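Local atomic coordinates of thioesterase (Streptomyces coelicolor, PDB entry 3QMW), a protein that probably hydrolyses thioester bonds in the prodiginine biosynthetic pathway, and adopts the alpha/beta-hydrolase fold. Residues Leu31-Phe36 against Arg47-Arg52; His104-Leu109 against Arg186-Tyr191; Thr151-Val156 against Val180-Leu185; His239-Gly244 against Asp249-His254. All coordinates share one frame; numbering follows the deposited sequence.

Contact 1 (Leu31-Phe36 against Arg47-Arg52); sequences LRLVCF and RGWQER
Apolar packing comes first: Leu33 and Trp49 meet where CD2 of the leucine lies 4.4 Å from CZ3 of the indole. The methyl sits at the edge of the ring, near its plane, so it lies beside the six-membered ring rather than over a face. With CG opposite the backbone N (chi1 -175°), Leu33 extends its branch from the strand toward that rim.

The second kind is a sulfur-aromatic contact. Cys35, two residues further along the strand and on the same side of it, brings SG to 4.3 Å from CZ3 of Trp49. Measured to the centroid of the six-membered ring, the SG distance is 5.1 Å, and the sulfur stands 52° off the ring normal, an oblique approach. One corner of the indole is thus shared by a methyl and a sulfur.

The backbones stay well apart, the CA atoms of Leu33 and Gln50 being 9.7 Å from each other. This is the strand-to-helix packing of a beta-alpha-beta unit made of strand 31-36, helix 49-53 and strand 57-61. Side-chain bonds of Gln50 to the backbone of Val57 and Val59 tie the short helix to the following strand, while Phe46 and Phe102 add ring contacts to Trp49.

Just 77 Å² is buried between the two segments, and the three touching residues are all buried. With side-chain contacts no closer than 4.3 Å and no polar bond between the segments, the chemistry implies dispersion around a large indole, with little directional restraint from the strand.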
# COMPACT_ATOMS: atom_id res chain seq x y z
N LEU D 31 -1.70 7.10 14.99
CA LEU D 31 -3.06 7.04 14.47
C LEU D 31 -3.66 5.69 14.85
O LEU D 31 -2.93 4.72 15.10
CB LEU D 31 -3.02 7.20 12.95
CG LEU D 31 -4.34 7.25 12.16
CD1 LEU D 31 -5.23 8.40 12.63
CD2 LEU D 31 -4.03 7.40 10.67
N ARG D 32 -4.99 5.63 14.91
CA ARG D 32 -5.73 4.38 15.10
C ARG D 32 -6.75 4.27 13.97
O ARG D 32 -7.44 5.24 13.68
CB ARG D 32 -6.45 4.35 16.46
CG ARG D 32 -5.51 4.17 17.67
CD ARG D 32 -4.75 5.46 18.07
NE ARG D 32 -5.68 6.53 18.41
CZ ARG D 32 -6.36 6.59 19.56
NH1 ARG D 32 -7.18 7.60 19.77
NH2 ARG D 32 -6.22 5.66 20.50
N LEU D 33 -6.84 3.11 13.32
CA LEU D 33 -7.83 2.92 12.25
C LEU D 33 -8.92 1.95 12.69
O LEU D 33 -8.67 0.75 12.86
CB LEU D 33 -7.18 2.42 10.96
CG LEU D 33 -8.12 2.31 9.76
CD1 LEU D 33 -8.56 3.68 9.29
CD2 LEU D 33 -7.43 1.55 8.64
N VAL D 34 -10.13 2.51 12.85
CA VAL D 34 -11.27 1.80 13.40
C VAL D 34 -12.09 1.22 12.24
O VAL D 34 -12.71 1.95 11.46
CB VAL D 34 -12.13 2.77 14.26
CG1 VAL D 34 -13.33 2.07 14.84
CG2 VAL D 34 -11.26 3.36 15.38
N CYS D 35 -12.10 -0.10 12.16
CA CYS D 35 -12.57 -0.80 10.99
C CYS D 35 -13.88 -1.56 11.24
O CYS D 35 -13.97 -2.34 12.18
CB CYS D 35 -11.49 -1.78 10.53
SG CYS D 35 -9.83 -1.07 10.31
N PHE D 36 -14.87 -1.34 10.37
CA PHE D 36 -16.19 -1.94 10.50
C PHE D 36 -16.46 -2.96 9.41
O PHE D 36 -16.29 -2.65 8.22
CB PHE D 36 -17.25 -0.86 10.45
CG PHE D 36 -17.21 0.06 11.63
CD1 PHE D 36 -16.83 1.38 11.48
CD2 PHE D 36 -17.51 -0.43 12.90
CE1 PHE D 36 -16.77 2.23 12.58
CE2 PHE D 36 -17.46 0.41 14.01
CZ PHE D 36 -17.09 1.74 13.86
N ARG D 47 -8.02 -9.41 8.75
CA ARG D 47 -6.83 -10.20 9.06
C ARG D 47 -5.76 -9.81 8.05
O ARG D 47 -6.01 -9.75 6.85
CB ARG D 47 -7.14 -11.69 8.96
CG ARG D 47 -6.21 -12.61 9.74
CD ARG D 47 -6.63 -14.09 9.61
NE ARG D 47 -6.29 -14.69 8.30
CZ ARG D 47 -7.07 -14.69 7.21
NH1 ARG D 47 -8.27 -14.11 7.20
NH2 ARG D 47 -6.64 -15.28 6.10
N GLY D 48 -4.57 -9.50 8.55
CA GLY D 48 -3.44 -9.18 7.71
C GLY D 48 -3.25 -7.69 7.50
O GLY D 48 -2.19 -7.28 7.05
N TRP D 49 -4.26 -6.89 7.81
CA TRP D 49 -4.20 -5.46 7.56
C TRP D 49 -3.08 -4.76 8.32
O TRP D 49 -2.43 -3.88 7.76
CB TRP D 49 -5.52 -4.78 7.91
CG TRP D 49 -6.55 -4.92 6.86
CD1 TRP D 49 -6.81 -6.02 6.11
CD2 TRP D 49 -7.50 -3.93 6.47
NE1 TRP D 49 -7.84 -5.77 5.25
CE2 TRP D 49 -8.29 -4.49 5.45
CE3 TRP D 49 -7.75 -2.61 6.88
CZ2 TRP D 49 -9.32 -3.78 4.81
CZ3 TRP D 49 -8.77 -1.90 6.25
CH2 TRP D 49 -9.54 -2.49 5.23
N GLN D 50 -2.85 -5.14 9.58
CA GLN D 50 -1.83 -4.47 10.39
C GLN D 50 -0.47 -4.53 9.72
O GLN D 50 0.25 -3.53 9.65
CB GLN D 50 -1.72 -5.09 11.78
CG GLN D 50 -0.72 -4.38 12.70
CD GLN D 50 -1.10 -2.93 12.97
OE1 GLN D 50 -2.28 -2.62 13.16
NE2 GLN D 50 -0.12 -2.04 12.98
N GLU D 51 -0.13 -5.72 9.23
CA GLU D 51 1.15 -5.98 8.59
C GLU D 51 1.33 -5.11 7.35
O GLU D 51 2.45 -4.67 7.07
CB GLU D 51 1.24 -7.46 8.18
CG GLU D 51 1.45 -8.44 9.34
CD GLU D 51 0.18 -8.77 10.15
OE1 GLU D 51 -0.95 -8.63 9.61
OE2 GLU D 51 0.33 -9.16 11.33
N ARG D 52 0.25 -4.88 6.61
CA ARG D 52 0.30 -4.16 5.33
C ARG D 52 0.33 -2.65 5.45
O ARG D 52 0.48 -1.96 4.44
CB ARG D 52 -0.90 -4.51 4.47
CG ARG D 52 -1.03 -5.96 4.14
CD ARG D 52 0.17 -6.49 3.35
NE ARG D 52 -0.23 -7.68 2.60
CZ ARG D 52 -0.84 -7.66 1.42
NH1 ARG D 52 -1.18 -8.81 0.85
NH2 ARG D 52 -1.11 -6.51 0.82

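Contact 2 (His104-Leu109 against Arg186-Tyr191); sequences HSMGAL and RACERY
Both Met106 and Leu109 hold CG opposite the backbone N (chi1 -178° and -173°), which sends the two chains out from one helix toward Cys188 and Tyr191. The SG of Cys188, turned to lie beside its own backbone N, comes to the flank of the methionine: it is 3.5 Å from Met106 CB and a very short 3.1 Å from Met106 CG, a value to be read cautiously at 2.5 Å resolution.

Leu109 CD1 stands over one face of Tyr191, 4.0 Å from the ring centroid and 26° off the normal, which meets the geometry of a CH-pi contact. Its nearest ring atom is Tyr191 CE2, at 3.6 Å, so the methyl is displaced toward the rim.

Helix 106-120 begins here directly after Ser105, in a Gly-x-Ser-x-Gly sequence consistent with the nucleophile elbow of alpha/beta hydrolases; Ser105 OG is hydrogen-bonded to His239 NE2, as in a Ser-His-Asp triad. Beyond the packed ring, Tyr191 OH bonds to Glu113 OE2 on the same helix as Leu109. Leu109 CD2 lies near the inner end of the ring, 3.9 Å from Tyr191 CD2.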
# COMPACT_ATOMS: atom_id res chain seq x y z
N HIS D 104 -16.81 -1.21 5.30
CA HIS D 104 -17.17 -1.76 4.03
C HIS D 104 -18.62 -2.13 4.03
O HIS D 104 -19.03 -2.89 4.84
CB HIS D 104 -16.34 -2.99 3.74
CG HIS D 104 -16.70 -3.67 2.46
ND1 HIS D 104 -16.49 -3.09 1.24
CD2 HIS D 104 -17.22 -4.88 2.21
CE1 HIS D 104 -16.91 -3.89 0.29
NE2 HIS D 104 -17.36 -4.99 0.85
N SER D 105 -19.39 -1.64 3.10
CA SER D 105 -20.77 -2.02 3.04
C SER D 105 -21.46 -1.61 4.34
O SER D 105 -21.37 -0.50 4.76
CB SER D 105 -20.88 -3.50 2.80
OG SER D 105 -22.13 -3.83 2.26
N MET D 106 -22.21 -2.50 4.93
CA MET D 106 -22.89 -2.19 6.15
C MET D 106 -21.98 -1.43 7.08
O MET D 106 -22.43 -0.57 7.79
CB MET D 106 -23.46 -3.46 6.78
CG MET D 106 -24.24 -3.27 8.03
SD MET D 106 -23.17 -3.34 9.44
CE MET D 106 -24.21 -4.03 10.64
N GLY D 107 -20.71 -1.79 7.10
CA GLY D 107 -19.69 -1.07 7.86
C GLY D 107 -19.52 0.38 7.46
O GLY D 107 -19.20 1.22 8.29
N ALA D 108 -19.72 0.68 6.18
CA ALA D 108 -19.66 2.06 5.68
C ALA D 108 -20.80 2.90 6.26
O ALA D 108 -20.57 3.96 6.85
CB ALA D 108 -19.77 2.07 4.17
N LEU D 109 -22.02 2.41 6.08
CA LEU D 109 -23.21 3.06 6.63
C LEU D 109 -23.04 3.24 8.13
O LEU D 109 -23.30 4.32 8.65
CB LEU D 109 -24.48 2.24 6.30
CG LEU D 109 -25.86 2.85 6.65
CD1 LEU D 109 -25.94 4.34 6.35
CD2 LEU D 109 -26.97 2.11 5.94
N ARG D 186 -30.76 -5.88 8.61
CA ARG D 186 -31.97 -5.18 9.00
C ARG D 186 -31.67 -3.73 9.37
O ARG D 186 -32.47 -2.84 9.12
CB ARG D 186 -32.65 -5.89 10.17
CG ARG D 186 -33.78 -5.08 10.77
CD ARG D 186 -34.87 -5.92 11.37
NE ARG D 186 -35.68 -5.10 12.26
CZ ARG D 186 -36.98 -5.26 12.48
NH1 ARG D 186 -37.60 -4.43 13.32
NH2 ARG D 186 -37.67 -6.22 11.85
N ALA D 187 -30.52 -3.50 9.98
CA ALA D 187 -30.11 -2.14 10.28
C ALA D 187 -29.83 -1.33 9.00
O ALA D 187 -29.74 -0.12 9.07
CB ALA D 187 -28.90 -2.14 11.17
N CYS D 188 -29.71 -2.00 7.86
CA CYS D 188 -29.41 -1.33 6.58
C CYS D 188 -30.63 -1.06 5.72
O CYS D 188 -30.56 -0.28 4.77
CB CYS D 188 -28.44 -2.18 5.75
SG CYS D 188 -26.79 -2.32 6.46
N GLU D 189 -31.74 -1.72 6.04
CA GLU D 189 -32.93 -1.67 5.18
C GLU D 189 -34.14 -1.04 5.87
O GLU D 189 -35.08 -0.62 5.20
CB GLU D 189 -33.23 -3.08 4.69
CG GLU D 189 -32.04 -3.72 3.95
CD GLU D 189 -32.22 -5.20 3.65
OE1 GLU D 189 -32.98 -5.88 4.37
OE2 GLU D 189 -31.60 -5.71 2.69
N ARG D 190 -34.10 -1.01 7.20
CA ARG D 190 -35.04 -0.28 8.05
C ARG D 190 -34.48 1.11 8.36
O ARG D 190 -35.11 1.91 9.05
CB ARG D 190 -35.28 -1.02 9.37
CG ARG D 190 -35.70 -2.48 9.25
CD ARG D 190 -37.06 -2.66 8.60
NE ARG D 190 -38.13 -2.01 9.36
CZ ARG D 190 -39.39 -1.91 8.96
NH1 ARG D 190 -39.79 -2.42 7.79
NH2 ARG D 190 -40.28 -1.28 9.73
N TYR D 191 -33.26 1.36 7.90
CA TYR D 191 -32.64 2.68 7.99
C TYR D 191 -33.28 3.56 6.94
O TYR D 191 -33.45 3.13 5.79
CB TYR D 191 -31.14 2.56 7.73
CG TYR D 191 -30.34 3.85 7.74
CD1 TYR D 191 -29.83 4.37 8.93
CD2 TYR D 191 -30.04 4.51 6.55
CE1 TYR D 191 -29.09 5.53 8.94
CE2 TYR D 191 -29.30 5.67 6.54
CZ TYR D 191 -28.82 6.18 7.74
OH TYR D 191 -28.08 7.33 7.72

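Contact 3 (Thr151-Val156 against Val180-Leu185); sequences TALREV and VLRADL
Arg182 touches Leu153 through its aliphatic stem, with CG at 4.5 Å from Leu153 CD2, while its flat guanidinium group is committed elsewhere: NH2 forms a salt bridge with Asp150, and NH1 is hydrogen-bonded to the carbonyl oxygens of Leu148 and His146. Neither a face nor an edge of a flat group meets Leu153, and the contact between the two segments is aliphatic.

It joins helices 150-159 and 178-189, part of the helical insertion between strands 129-132 and 203-208. That position in an alpha/beta-hydrolase fold is consistent with the lid region of thioesterases. The segment axes come no closer than 12.7 Å and run at 72° to each other, a wide separation that the side chains must span.

Leu153 does most of the spanning. With CG opposite the backbone N (chi1 -175°), its branch point is carried out toward the second helix, and the two methyls divide between Leu181 and Leu185. One of them, CD2, meets CD2 of Leu181 tip to tip at 3.6 Å. Leu181 CD2 also approaches the branch point, Leu153 CG, at 3.9 Å, giving this pair two points of contact. Phe174 of helix 169-176 packs on Leu181 as well, so the leucine links a third helix to the pair.

With 160 Å² buried between the segments, the joint rests on Leu153 from the first helix meeting Leu181, Arg182 and Leu185, which span one turn of the second. The Leu153 and Leu185 chains run by one another in opposing senses, with their CD1 atoms 4.1 Å apart.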
# COMPACT_ATOMS: atom_id res chain seq x y z
N THR D 151 -31.95 -20.26 1.55
CA THR D 151 -31.44 -20.61 0.22
C THR D 151 -31.44 -19.40 -0.72
O THR D 151 -30.52 -19.25 -1.52
CB THR D 151 -32.23 -21.79 -0.39
OG1 THR D 151 -33.57 -21.78 0.13
CG2 THR D 151 -31.56 -23.12 -0.04
N ALA D 152 -32.45 -18.54 -0.61
CA ALA D 152 -32.46 -17.28 -1.36
C ALA D 152 -31.33 -16.36 -0.92
O ALA D 152 -30.63 -15.78 -1.75
CB ALA D 152 -33.80 -16.57 -1.20
N LEU D 153 -31.15 -16.24 0.40
CA LEU D 153 -30.14 -15.37 0.98
C LEU D 153 -28.74 -15.93 0.79
O LEU D 153 -27.76 -15.18 0.76
CB LEU D 153 -30.41 -15.17 2.47
CG LEU D 153 -29.52 -14.20 3.23
CD1 LEU D 153 -29.71 -12.80 2.67
CD2 LEU D 153 -29.83 -14.24 4.71
N ARG D 154 -28.63 -17.25 0.68
CA ARG D 154 -27.37 -17.88 0.34
C ARG D 154 -26.99 -17.49 -1.07
O ARG D 154 -25.90 -16.97 -1.30
CB ARG D 154 -27.44 -19.40 0.47
CG ARG D 154 -26.08 -20.07 0.43
CD ARG D 154 -26.10 -21.54 0.86
NE ARG D 154 -24.75 -22.02 1.17
CZ ARG D 154 -24.23 -23.21 0.80
NH1 ARG D 154 -24.93 -24.09 0.08
NH2 ARG D 154 -22.98 -23.51 1.15
N GLU D 155 -27.91 -17.72 -2.01
CA GLU D 155 -27.61 -17.47 -3.42
C GLU D 155 -27.33 -15.99 -3.71
O GLU D 155 -26.53 -15.67 -4.59
CB GLU D 155 -28.73 -18.00 -4.34
CG GLU D 155 -28.25 -18.20 -5.80
CD GLU D 155 -29.31 -18.79 -6.75
OE1 GLU D 155 -30.52 -18.53 -6.56
OE2 GLU D 155 -28.90 -19.50 -7.70
N VAL D 156 -27.96 -15.09 -2.96
CA VAL D 156 -27.71 -13.66 -3.13
C VAL D 156 -26.28 -13.31 -2.74
O VAL D 156 -25.61 -12.56 -3.43
CB VAL D 156 -28.71 -12.78 -2.35
CG1 VAL D 156 -28.06 -11.47 -1.87
CG2 VAL D 156 -29.95 -12.50 -3.20
N VAL D 180 -27.05 -13.38 12.58
CA VAL D 180 -26.26 -12.16 12.73
C VAL D 180 -26.22 -11.41 11.42
O VAL D 180 -26.23 -10.18 11.41
CB VAL D 180 -24.86 -12.48 13.20
CG1 VAL D 180 -24.22 -11.25 13.74
CG2 VAL D 180 -24.93 -13.54 14.28
N LEU D 181 -26.20 -12.14 10.31
CA LEU D 181 -26.41 -11.55 8.99
C LEU D 181 -27.74 -10.81 8.95
O LEU D 181 -27.78 -9.60 8.71
CB LEU D 181 -26.37 -12.63 7.91
CG LEU D 181 -26.52 -12.16 6.45
CD1 LEU D 181 -25.50 -11.08 6.11
CD2 LEU D 181 -26.40 -13.33 5.47
N ARG D 182 -28.84 -11.54 9.20
CA ARG D 182 -30.19 -10.95 9.20
C ARG D 182 -30.28 -9.72 10.10
O ARG D 182 -30.89 -8.73 9.72
CB ARG D 182 -31.24 -11.98 9.67
CG ARG D 182 -31.60 -13.07 8.66
CD ARG D 182 -32.68 -13.97 9.22
NE ARG D 182 -32.81 -15.24 8.49
CZ ARG D 182 -33.40 -15.39 7.31
NH1 ARG D 182 -33.94 -14.35 6.67
NH2 ARG D 182 -33.47 -16.59 6.75
N ALA D 183 -29.68 -9.79 11.28
CA ALA D 183 -29.68 -8.64 12.18
C ALA D 183 -28.79 -7.50 11.65
O ALA D 183 -29.11 -6.32 11.84
CB ALA D 183 -29.24 -9.06 13.57
N ASP D 184 -27.69 -7.85 10.98
CA ASP D 184 -26.86 -6.83 10.31
C ASP D 184 -27.61 -6.18 9.14
O ASP D 184 -27.60 -4.96 9.00
CB ASP D 184 -25.55 -7.44 9.79
CG ASP D 184 -24.50 -7.65 10.88
OD1 ASP D 184 -24.68 -7.19 12.03
OD2 ASP D 184 -23.47 -8.29 10.57
N LEU D 185 -28.23 -6.99 8.29
CA LEU D 185 -28.92 -6.46 7.11
C LEU D 185 -30.16 -5.62 7.45
O LEU D 185 -30.58 -4.77 6.67
CB LEU D 185 -29.33 -7.59 6.15
CG LEU D 185 -28.38 -7.99 5.02
CD1 LEU D 185 -29.05 -9.08 4.20
CD2 LEU D 185 -28.02 -6.82 4.12

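Contact 4 (His239-Gly244 against Asp249-His254); sequences HFFLNG and DRLLAH
The carbonyl O of Arg250, immediately before the Leu251 that meets Phe241 and Leu242, receives two backbone N-H groups: His254 N at 2.9 Å and, more weakly, Ala253 N at 2.9 Å. This doubled bonding holds the turn of helix that presents Leu251. Across from it, Asn243 N bonds to Phe240 O at 3.1 Å, closing the short 3-10 segment 241-243.

The meeting itself is apolar. Leu242 CD1 lies 3.5 Å from Leu251 CD2, and the two leucine side chains cross obliquely, each touching the other through one methyl. Leu242 leaves the backbone off to one side of the helix; with CG opposite the backbone N (chi1 -168°), its end nevertheless swings closer. Phe241 makes a looser second contact, CE1 being 4.4 Å from Leu251 CB, and the CB approaches the ring obliquely. The two segments bury 100 Å² between them.

The loop also carries His239, whose ND1 is hydrogen-bonded to Asp211 OD1, consistent with the histidine-acid half of a Ser-His-Asp triad. Phe241 and Leu242, which pack on the helix, come two and three positions after this probable catalytic histidine.

Helix 246-258 is reached four residues after Leu242. Arg250 NE on it is hydrogen-bonded to Thr257 O of the second subunit. Leu251 also touches Leu235 of strand 230-235 and Phe206 of strand 203-208, Phe241 reaches Ala208 of the latter strand, and Trp49 of helix 49-53 packs on both Leu242 and Leu251.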
# COMPACT_ATOMS: atom_id res chain seq x y z
N HIS D 239 -18.55 -6.79 -4.96
CA HIS D 239 -18.95 -6.32 -3.64
C HIS D 239 -18.10 -6.93 -2.51
O HIS D 239 -17.95 -6.31 -1.46
CB HIS D 239 -20.43 -6.67 -3.41
CG HIS D 239 -21.05 -5.97 -2.25
ND1 HIS D 239 -21.78 -4.80 -2.37
CD2 HIS D 239 -21.08 -6.29 -0.93
CE1 HIS D 239 -22.22 -4.43 -1.18
NE2 HIS D 239 -21.80 -5.31 -0.29
N PHE D 240 -17.55 -8.13 -2.74
CA PHE D 240 -16.77 -8.84 -1.71
C PHE D 240 -15.25 -8.90 -1.97
O PHE D 240 -14.54 -9.69 -1.32
CB PHE D 240 -17.33 -10.26 -1.53
CG PHE D 240 -18.44 -10.33 -0.53
CD1 PHE D 240 -19.77 -10.38 -0.94
CD2 PHE D 240 -18.16 -10.35 0.83
CE1 PHE D 240 -20.81 -10.45 -0.01
CE2 PHE D 240 -19.18 -10.42 1.77
CZ PHE D 240 -20.51 -10.47 1.34
N PHE D 241 -14.75 -8.06 -2.87
CA PHE D 241 -13.31 -7.98 -3.14
C PHE D 241 -12.44 -8.01 -1.86
O PHE D 241 -11.34 -8.58 -1.85
CB PHE D 241 -12.97 -6.74 -4.00
CG PHE D 241 -13.07 -5.41 -3.26
CD1 PHE D 241 -12.14 -5.05 -2.30
CD2 PHE D 241 -14.07 -4.51 -3.58
CE1 PHE D 241 -12.23 -3.83 -1.65
CE2 PHE D 241 -14.17 -3.28 -2.93
CZ PHE D 241 -13.25 -2.94 -1.97
N LEU D 242 -12.96 -7.40 -0.78
CA LEU D 242 -12.24 -7.20 0.48
C LEU D 242 -11.63 -8.47 1.08
O LEU D 242 -10.64 -8.40 1.81
CB LEU D 242 -13.17 -6.56 1.52
CG LEU D 242 -12.51 -6.03 2.79
CD1 LEU D 242 -11.49 -4.99 2.42
CD2 LEU D 242 -13.53 -5.46 3.73
N ASN D 243 -12.23 -9.62 0.80
CA ASN D 243 -11.75 -10.88 1.33
C ASN D 243 -10.33 -11.21 0.86
O ASN D 243 -9.49 -11.62 1.66
CB ASN D 243 -12.71 -12.02 0.95
CG ASN D 243 -14.14 -11.77 1.41
OD1 ASN D 243 -14.38 -11.25 2.51
ND2 ASN D 243 -15.10 -12.13 0.56
N GLY D 244 -10.07 -11.02 -0.43
CA GLY D 244 -8.75 -11.30 -0.99
C GLY D 244 -8.66 -10.91 -2.45
O GLY D 244 -9.69 -10.73 -3.13
N ASP D 249 -5.58 -5.63 -2.04
CA ASP D 249 -4.22 -5.07 -2.04
C ASP D 249 -4.22 -3.57 -2.38
O ASP D 249 -3.55 -2.80 -1.71
CB ASP D 249 -3.30 -5.82 -3.03
CG ASP D 249 -2.75 -7.12 -2.45
OD1 ASP D 249 -2.13 -7.08 -1.36
OD2 ASP D 249 -2.89 -8.18 -3.10
N ARG D 250 -4.99 -3.18 -3.40
CA ARG D 250 -5.06 -1.77 -3.79
C ARG D 250 -5.77 -0.90 -2.76
O ARG D 250 -5.27 0.18 -2.42
CB ARG D 250 -5.70 -1.58 -5.16
CG ARG D 250 -4.71 -1.45 -6.29
CD ARG D 250 -5.31 -0.67 -7.48
NE ARG D 250 -4.30 -0.33 -8.50
CZ ARG D 250 -3.77 -1.21 -9.36
NH1 ARG D 250 -4.13 -2.49 -9.36
NH2 ARG D 250 -2.86 -0.79 -10.24
N LEU D 251 -6.93 -1.35 -2.26
CA LEU D 251 -7.61 -0.64 -1.16
C LEU D 251 -6.58 -0.31 -0.09
O LEU D 251 -6.44 0.84 0.29
CB LEU D 251 -8.73 -1.48 -0.55
CG LEU D 251 -9.23 -0.96 0.82
CD1 LEU D 251 -10.25 0.12 0.61
CD2 LEU D 251 -9.82 -2.05 1.66
N LEU D 252 -5.87 -1.33 0.38
CA LEU D 252 -4.86 -1.17 1.44
C LEU D 252 -3.75 -0.17 1.12
O LEU D 252 -3.19 0.46 2.02
CB LEU D 252 -4.23 -2.52 1.78
CG LEU D 252 -5.11 -3.47 2.61
CD1 LEU D 252 -4.48 -4.84 2.66
CD2 LEU D 252 -5.33 -2.92 4.03
N ALA D 253 -3.41 -0.06 -0.17
CA ALA D 253 -2.32 0.81 -0.60
C ALA D 253 -2.82 2.24 -0.64
O ALA D 253 -2.14 3.16 -0.18
CB ALA D 253 -1.80 0.38 -1.96
N HIS D 254 -4.03 2.44 -1.17
CA HIS D 254 -4.71 3.74 -1.06
C HIS D 254 -4.84 4.22 0.39
O HIS D 254 -4.55 5.37 0.69
CB HIS D 254 -6.06 3.71 -1.75
CG HIS D 254 -5.98 3.72 -3.24
ND1 HIS D 254 -5.58 4.83 -3.96
CD2 HIS D 254 -6.23 2.76 -4.16
CE1 HIS D 254 -5.59 4.55 -5.25
NE2 HIS D 254 -5.98 3.30 -5.40

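How the contacts relate
Contacts 1 and 4, their centres 12 Å apart, are joined by an apolar cluster and by the Arg52-Asp249 salt bridge: Trp49 CZ2 lies 3.4 Å from Leu242 CD1, and Trp49 CH2 lies 3.6 Å from Leu251 CD2. Both also touch the second subunit. Contacts 2 and 4 meet at the probable active site, where a likely hydrogen bond of 2.7 Å joins His104 NE2 to His239 O. Contact 1 touches contact 2 from the strand side, with Phe36 CB 3.6 Å from Gly107 CA. Contacts 2 and 3, 13 Å apart between centres, share helix 178-189, and through contact 2 this putative lid helix meets the helix after the probable elbow. The nearest atoms of contacts 3 and 4 are about 6 Å apart, without touching.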